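Local coordinates for protein second substrate binding domain of putative amino acid ABC transporter (Streptococcus pneumoniae, PDB 4OEN) that probably captures an amino acid outside the cell and delivers it to the membrane-embedded part of an ABC transporter, at residues 4-17 and 41-54. Sequence-based numbering, arbitrary orientation.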
loop_
_atom_site.group_PDB
_atom_site.type_symbol
_atom_site.label_atom_id
_atom_site.label_comp_id
_atom_site.label_asym_id
_atom_site.label_seq_id
_atom_site.Cartn_x
_atom_site.Cartn_y
_atom_site.Cartn_z
ATOM N N LYS A 4 12.123 16.842 -16.144
ATOM C CA LYS A 4 12.385 18.104 -15.459
ATOM C C LYS A 4 12.399 17.919 -13.936
ATOM O O LYS A 4 13.422 18.179 -13.303
ATOM C CB LYS A 4 11.361 19.162 -15.862
ATOM C CG LYS A 4 11.381 20.405 -14.984
ATOM C CD LYS A 4 10.125 21.239 -15.167
ATOM C CE LYS A 4 8.931 20.371 -15.509
ATOM N NZ LYS A 4 7.863 21.126 -16.194
ATOM N N TYR A 5 11.285 17.473 -13.346
ATOM C CA TYR A 5 11.324 17.031 -11.953
ATOM C C TYR A 5 11.729 15.572 -11.914
ATOM O O TYR A 5 11.165 14.752 -12.633
ATOM C CB TYR A 5 9.977 17.173 -11.247
ATOM C CG TYR A 5 9.529 18.585 -10.977
ATOM C CD1 TYR A 5 10.110 19.340 -9.966
ATOM C CD2 TYR A 5 8.506 19.155 -11.724
ATOM C CE1 TYR A 5 9.688 20.632 -9.713
ATOM C CE2 TYR A 5 8.081 20.442 -11.485
ATOM C CZ TYR A 5 8.674 21.177 -10.481
ATOM O OH TYR A 5 8.243 22.457 -10.250
ATOM N N ILE A 6 12.688 15.243 -11.063
ATOM C CA ILE A 6 13.118 13.861 -10.915
ATOM C C ILE A 6 12.350 13.202 -9.787
ATOM O O ILE A 6 12.360 13.691 -8.662
ATOM C CB ILE A 6 14.629 13.773 -10.646
ATOM C CG1 ILE A 6 15.402 14.380 -11.816
ATOM C CG2 ILE A 6 15.050 12.334 -10.428
ATOM C CD1 ILE A 6 16.896 14.351 -11.626
ATOM N N ILE A 7 11.668 12.101 -10.097
ATOM C CA ILE A 7 10.852 11.395 -9.117
ATOM C C ILE A 7 11.450 10.033 -8.852
ATOM O O ILE A 7 11.566 9.223 -9.754
ATOM C CB ILE A 7 9.390 11.201 -9.584
ATOM C CG1 ILE A 7 8.789 12.533 -10.045
ATOM C CG2 ILE A 7 8.556 10.562 -8.464
ATOM C CD1 ILE A 7 8.762 13.597 -8.963
ATOM N N ALA A 8 11.838 9.791 -7.610
ATOM C CA ALA A 8 12.482 8.537 -7.264
ATOM C C ALA A 8 11.500 7.595 -6.584
ATOM O O ALA A 8 10.617 8.032 -5.840
ATOM C CB ALA A 8 13.685 8.804 -6.374
ATOM N N SER A 9 11.657 6.298 -6.840
ATOM C CA SER A 9 10.731 5.320 -6.311
ATOM C C SER A 9 11.420 4.008 -5.957
ATOM O O SER A 9 12.634 3.843 -6.135
ATOM C CB SER A 9 9.605 5.079 -7.332
ATOM O OG SER A 9 8.580 4.282 -6.779
ATOM N N ASP A 10 10.637 3.084 -5.410
ATOM C CA ASP A 10 11.100 1.726 -5.164
ATOM C C ASP A 10 11.076 0.919 -6.457
ATOM O O ASP A 10 10.605 1.387 -7.493
ATOM C CB ASP A 10 10.210 1.086 -4.090
ATOM C CG ASP A 10 10.848 -0.096 -3.396
ATOM O OD1 ASP A 10 12.036 -0.417 -3.630
ATOM O OD2 ASP A 10 10.152 -0.692 -2.556
ATOM N N SER A 11 11.586 -0.299 -6.399
ATOM C CA SER A 11 11.602 -1.159 -7.567
ATOM C C SER A 11 10.667 -2.358 -7.410
ATOM O O SER A 11 10.265 -2.970 -8.400
ATOM C CB SER A 11 13.034 -1.629 -7.847
ATOM O OG SER A 11 13.551 -2.365 -6.755
ATOM N N SER A 12 10.309 -2.687 -6.173
ATOM C CA SER A 12 9.537 -3.897 -5.922
ATOM C C SER A 12 8.629 -3.739 -4.706
ATOM O O SER A 12 8.951 -4.182 -3.605
ATOM C CB SER A 12 10.469 -5.094 -5.733
ATOM O OG SER A 12 9.724 -6.282 -5.525
ATOM N N PHE A 13 7.491 -3.084 -4.912
ATOM C CA PHE A 13 6.559 -2.837 -3.832
ATOM C C PHE A 13 5.137 -2.892 -4.410
ATOM O O PHE A 13 4.427 -1.899 -4.408
ATOM C CB PHE A 13 6.846 -1.481 -3.174
ATOM C CG PHE A 13 6.289 -1.343 -1.789
ATOM C CD1 PHE A 13 6.664 -2.226 -0.790
ATOM C CD2 PHE A 13 5.416 -0.314 -1.478
ATOM C CE1 PHE A 13 6.157 -2.100 0.494
ATOM C CE2 PHE A 13 4.897 -0.181 -0.209
ATOM C CZ PHE A 13 5.273 -1.074 0.788
ATOM N N ALA A 14 4.754 -4.062 -4.914
ATOM C CA ALA A 14 3.450 -4.236 -5.549
ATOM C C ALA A 14 2.369 -4.078 -4.490
ATOM O O ALA A 14 2.540 -4.553 -3.369
ATOM C CB ALA A 14 3.351 -5.618 -6.224
ATOM N N PRO A 15 1.233 -3.444 -4.841
ATOM C CA PRO A 15 0.814 -2.926 -6.149
ATOM C C PRO A 15 1.190 -1.477 -6.432
ATOM O O PRO A 15 0.775 -0.963 -7.467
ATOM C CB PRO A 15 -0.707 -3.045 -6.077
ATOM C CG PRO A 15 -0.993 -2.717 -4.621
ATOM C CD PRO A 15 0.146 -3.366 -3.852
ATOM N N PHE A 16 1.953 -0.830 -5.553
ATOM C CA PHE A 16 2.314 0.570 -5.775
ATOM C C PHE A 16 3.348 0.757 -6.880
ATOM O O PHE A 16 3.220 1.658 -7.719
ATOM C CB PHE A 16 2.797 1.190 -4.457
ATOM C CG PHE A 16 1.745 1.188 -3.398
ATOM C CD1 PHE A 16 0.754 2.162 -3.395
ATOM C CD2 PHE A 16 1.697 0.181 -2.446
ATOM C CE1 PHE A 16 -0.249 2.152 -2.449
ATOM C CE2 PHE A 16 0.697 0.164 -1.483
ATOM C CZ PHE A 16 -0.284 1.159 -1.485
ATOM N N VAL A 17 4.361 -0.097 -6.905
ATOM C CA VAL A 17 5.374 -0.002 -7.944
ATOM C C VAL A 17 6.039 -1.353 -8.060
ATOM O O VAL A 17 6.449 -1.952 -7.051
ATOM C CB VAL A 17 6.394 1.137 -7.656
ATOM C CG1 VAL A 17 7.029 1.002 -6.254
ATOM C CG2 VAL A 17 7.480 1.197 -8.744
ATOM N N GLY A 41 0.816 19.711 -16.268
ATOM C CA GLY A 41 1.709 20.277 -17.263
ATOM C C GLY A 41 3.156 20.406 -16.841
ATOM O O GLY A 41 3.845 21.331 -17.277
ATOM N N PHE A 42 3.629 19.497 -15.999
ATOM C CA PHE A 42 5.070 19.424 -15.777
ATOM C C PHE A 42 5.640 18.114 -16.306
ATOM O O PHE A 42 4.907 17.165 -16.578
ATOM C CB PHE A 42 5.439 19.652 -14.297
ATOM C CG PHE A 42 4.851 18.661 -13.318
ATOM C CD1 PHE A 42 5.536 17.502 -12.962
ATOM C CD2 PHE A 42 3.645 18.936 -12.683
ATOM C CE1 PHE A 42 5.004 16.620 -12.023
ATOM C CE2 PHE A 42 3.108 18.068 -11.752
ATOM C CZ PHE A 42 3.777 16.904 -11.422
ATOM N N GLU A 43 6.950 18.108 -16.520
ATOM C CA GLU A 43 7.651 16.923 -17.002
ATOM C C GLU A 43 8.324 16.210 -15.846
ATOM O O GLU A 43 8.749 16.842 -14.878
ATOM C CB GLU A 43 8.692 17.294 -18.061
ATOM C CG GLU A 43 8.109 17.717 -19.394
ATOM C CD GLU A 43 9.144 17.708 -20.503
ATOM O OE1 GLU A 43 10.353 17.634 -20.192
ATOM O OE2 GLU A 43 8.749 17.786 -21.686
ATOM N N ILE A 44 8.408 14.889 -15.947
ATOM C CA ILE A 44 9.100 14.112 -14.933
ATOM C C ILE A 44 10.031 13.102 -15.560
ATOM O O ILE A 44 9.849 12.677 -16.702
ATOM C CB ILE A 44 8.137 13.343 -14.013
ATOM C CG1 ILE A 44 7.241 12.418 -14.843
ATOM C CG2 ILE A 44 7.312 14.304 -13.152
ATOM C CD1 ILE A 44 6.257 11.582 -13.998
ATOM N N GLU A 45 11.057 12.754 -14.793
ATOM C CA GLU A 45 11.874 11.587 -15.065
ATOM C C GLU A 45 11.714 10.698 -13.844
ATOM O O GLU A 45 11.915 11.151 -12.728
ATOM C CB GLU A 45 13.336 11.937 -15.275
ATOM C CG GLU A 45 14.217 10.702 -15.420
ATOM C CD GLU A 45 15.683 10.989 -15.153
ATOM O OE1 GLU A 45 16.002 12.117 -14.714
ATOM O OE2 GLU A 45 16.517 10.086 -15.384
ATOM N N ILE A 46 11.353 9.442 -14.057
ATOM C CA ILE A 46 11.162 8.520 -12.949
ATOM C C ILE A 46 12.391 7.622 -12.837
ATOM O O ILE A 46 12.902 7.126 -13.833
ATOM C CB ILE A 46 9.901 7.654 -13.132
ATOM C CG1 ILE A 46 8.656 8.541 -13.153
ATOM C CG2 ILE A 46 9.798 6.634 -12.042
ATOM C CD1 ILE A 46 7.357 7.785 -13.471
ATOM N N THR A 47 12.861 7.451 -11.611
ATOM C CA THR A 47 13.934 6.501 -11.344
ATOM C C THR A 47 13.434 5.502 -10.308
ATOM O O THR A 47 12.545 5.814 -9.519
ATOM C CB THR A 47 15.200 7.197 -10.843
ATOM O OG1 THR A 47 14.946 7.845 -9.594
ATOM C CG2 THR A 47 15.676 8.221 -11.857
ATOM N N ASN A 48 14.006 4.299 -10.309
ATOM C CA ASN A 48 13.577 3.277 -9.362
ATOM C C ASN A 48 14.763 2.651 -8.642
ATOM O O ASN A 48 15.026 1.459 -8.795
ATOM C CB ASN A 48 12.765 2.199 -10.100
ATOM C CG ASN A 48 11.536 2.767 -10.789
ATOM O OD1 ASN A 48 11.617 3.271 -11.912
ATOM N ND2 ASN A 48 10.390 2.690 -10.112
ATOM N N PRO A 49 15.489 3.464 -7.857
ATOM C CA PRO A 49 16.724 3.011 -7.203
ATOM C C PRO A 49 16.471 2.205 -5.932
ATOM O O PRO A 49 17.421 1.696 -5.344
ATOM C CB PRO A 49 17.434 4.326 -6.877
ATOM C CG PRO A 49 16.314 5.276 -6.603
ATOM C CD PRO A 49 15.218 4.887 -7.581
ATOM N N GLY A 50 15.209 2.081 -5.532
ATOM C CA GLY A 50 14.877 1.432 -4.281
ATOM C C GLY A 50 14.444 2.479 -3.271
ATOM O O GLY A 50 14.828 3.637 -3.383
ATOM N N PHE A 51 13.679 2.056 -2.270
ATOM C CA PHE A 51 13.046 2.980 -1.327
ATOM C C PHE A 51 14.067 3.786 -0.536
ATOM O O PHE A 51 13.997 5.006 -0.496
ATOM C CB PHE A 51 12.134 2.210 -0.374
ATOM C CG PHE A 51 11.337 3.094 0.556
ATOM C CD1 PHE A 51 10.364 3.945 0.069
ATOM C CD2 PHE A 51 11.555 3.057 1.916
ATOM C CE1 PHE A 51 9.630 4.756 0.936
ATOM C CE2 PHE A 51 10.831 3.858 2.782
ATOM C CZ PHE A 51 9.866 4.707 2.295
ATOM N N ASP A 52 15.008 3.099 0.100
ATOM C CA ASP A 52 16.038 3.783 0.878
ATOM C C ASP A 52 16.896 4.710 0.024
ATOM O O ASP A 52 17.228 5.817 0.448
ATOM C CB ASP A 52 16.917 2.771 1.592
ATOM C CG ASP A 52 16.202 2.103 2.746
ATOM O OD1 ASP A 52 15.121 2.597 3.139
ATOM O OD2 ASP A 52 16.730 1.101 3.273
ATOM N N ALA A 53 17.241 4.261 -1.181
ATOM C CA ALA A 53 18.054 5.065 -2.094
ATOM C C ALA A 53 17.266 6.281 -2.591
ATOM O O ALA A 53 17.840 7.356 -2.788
ATOM C CB ALA A 53 18.530 4.226 -3.261
ATOM N N ALA A 54 15.964 6.095 -2.787
ATOM C CA ALA A 54 15.056 7.188 -3.157
ATOM C C ALA A 54 14.986 8.247 -2.052
ATOM O O ALA A 54 15.025 9.452 -2.316
ATOM C CB ALA A 54 13.667 6.644 -3.466
HETATM O O HOH W 1 6.033 23.472 -16.011
#
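Y5 N donates to E43 O, and Y5 O takes E45 N in return. The pattern repeats one step on: I7 N bonds E45 O at 2.8 Å, nearly straight at 176°, and I7 O accepts T47 N. E45 O and I7 O each also receive a CA-H contact, from I6 CA and I46 CA. Strands 5-8 and 44-47 thus pair in parallel, Y5 beside I44 and I7 beside I46. At their C-terminal ends the pairing weakens. S9 N reaches T47 O at 2.9 Å in a weak, bent bond. S9 O accepts G50 N at 3.2 Å.

The amide of N48 holds the turn that follows. Its ND2 meets D10 O at 2.9 Å, with that oxygen in the amide plane, while V17 CG2 packs against the same nitrogen. D10 CG is anti to the backbone N (chi1 -159°), which carries OD1 to the start of helix 51-60. There OD1 receives weak bonds from S11 N and F51 N. An acetate ion, probably from the crystallisation liquor, lies beside the D10 side chain and may mark a pocket.

At the other end, the edge of the Y5 ring points to the face of F42, planes at 89°. K4 NZ donates to a water, which bonds weakly to G41 O. On the face shared by I6 and A8, A8 CB rests on A54 CB at 3.6 Å.

Helix 28-40 links the two strands in sequence, so they form a beta-alpha-beta crossover of the type II periplasmic binding protein fold. Strand 65-66 pairs with the other edge of strand 5-8, and S9 OG bonds I67 O. Y5 OH bonds E196, and helix 195-210 packs on Y5 and F42. Helix 28-40 touches F42, I46 and S9.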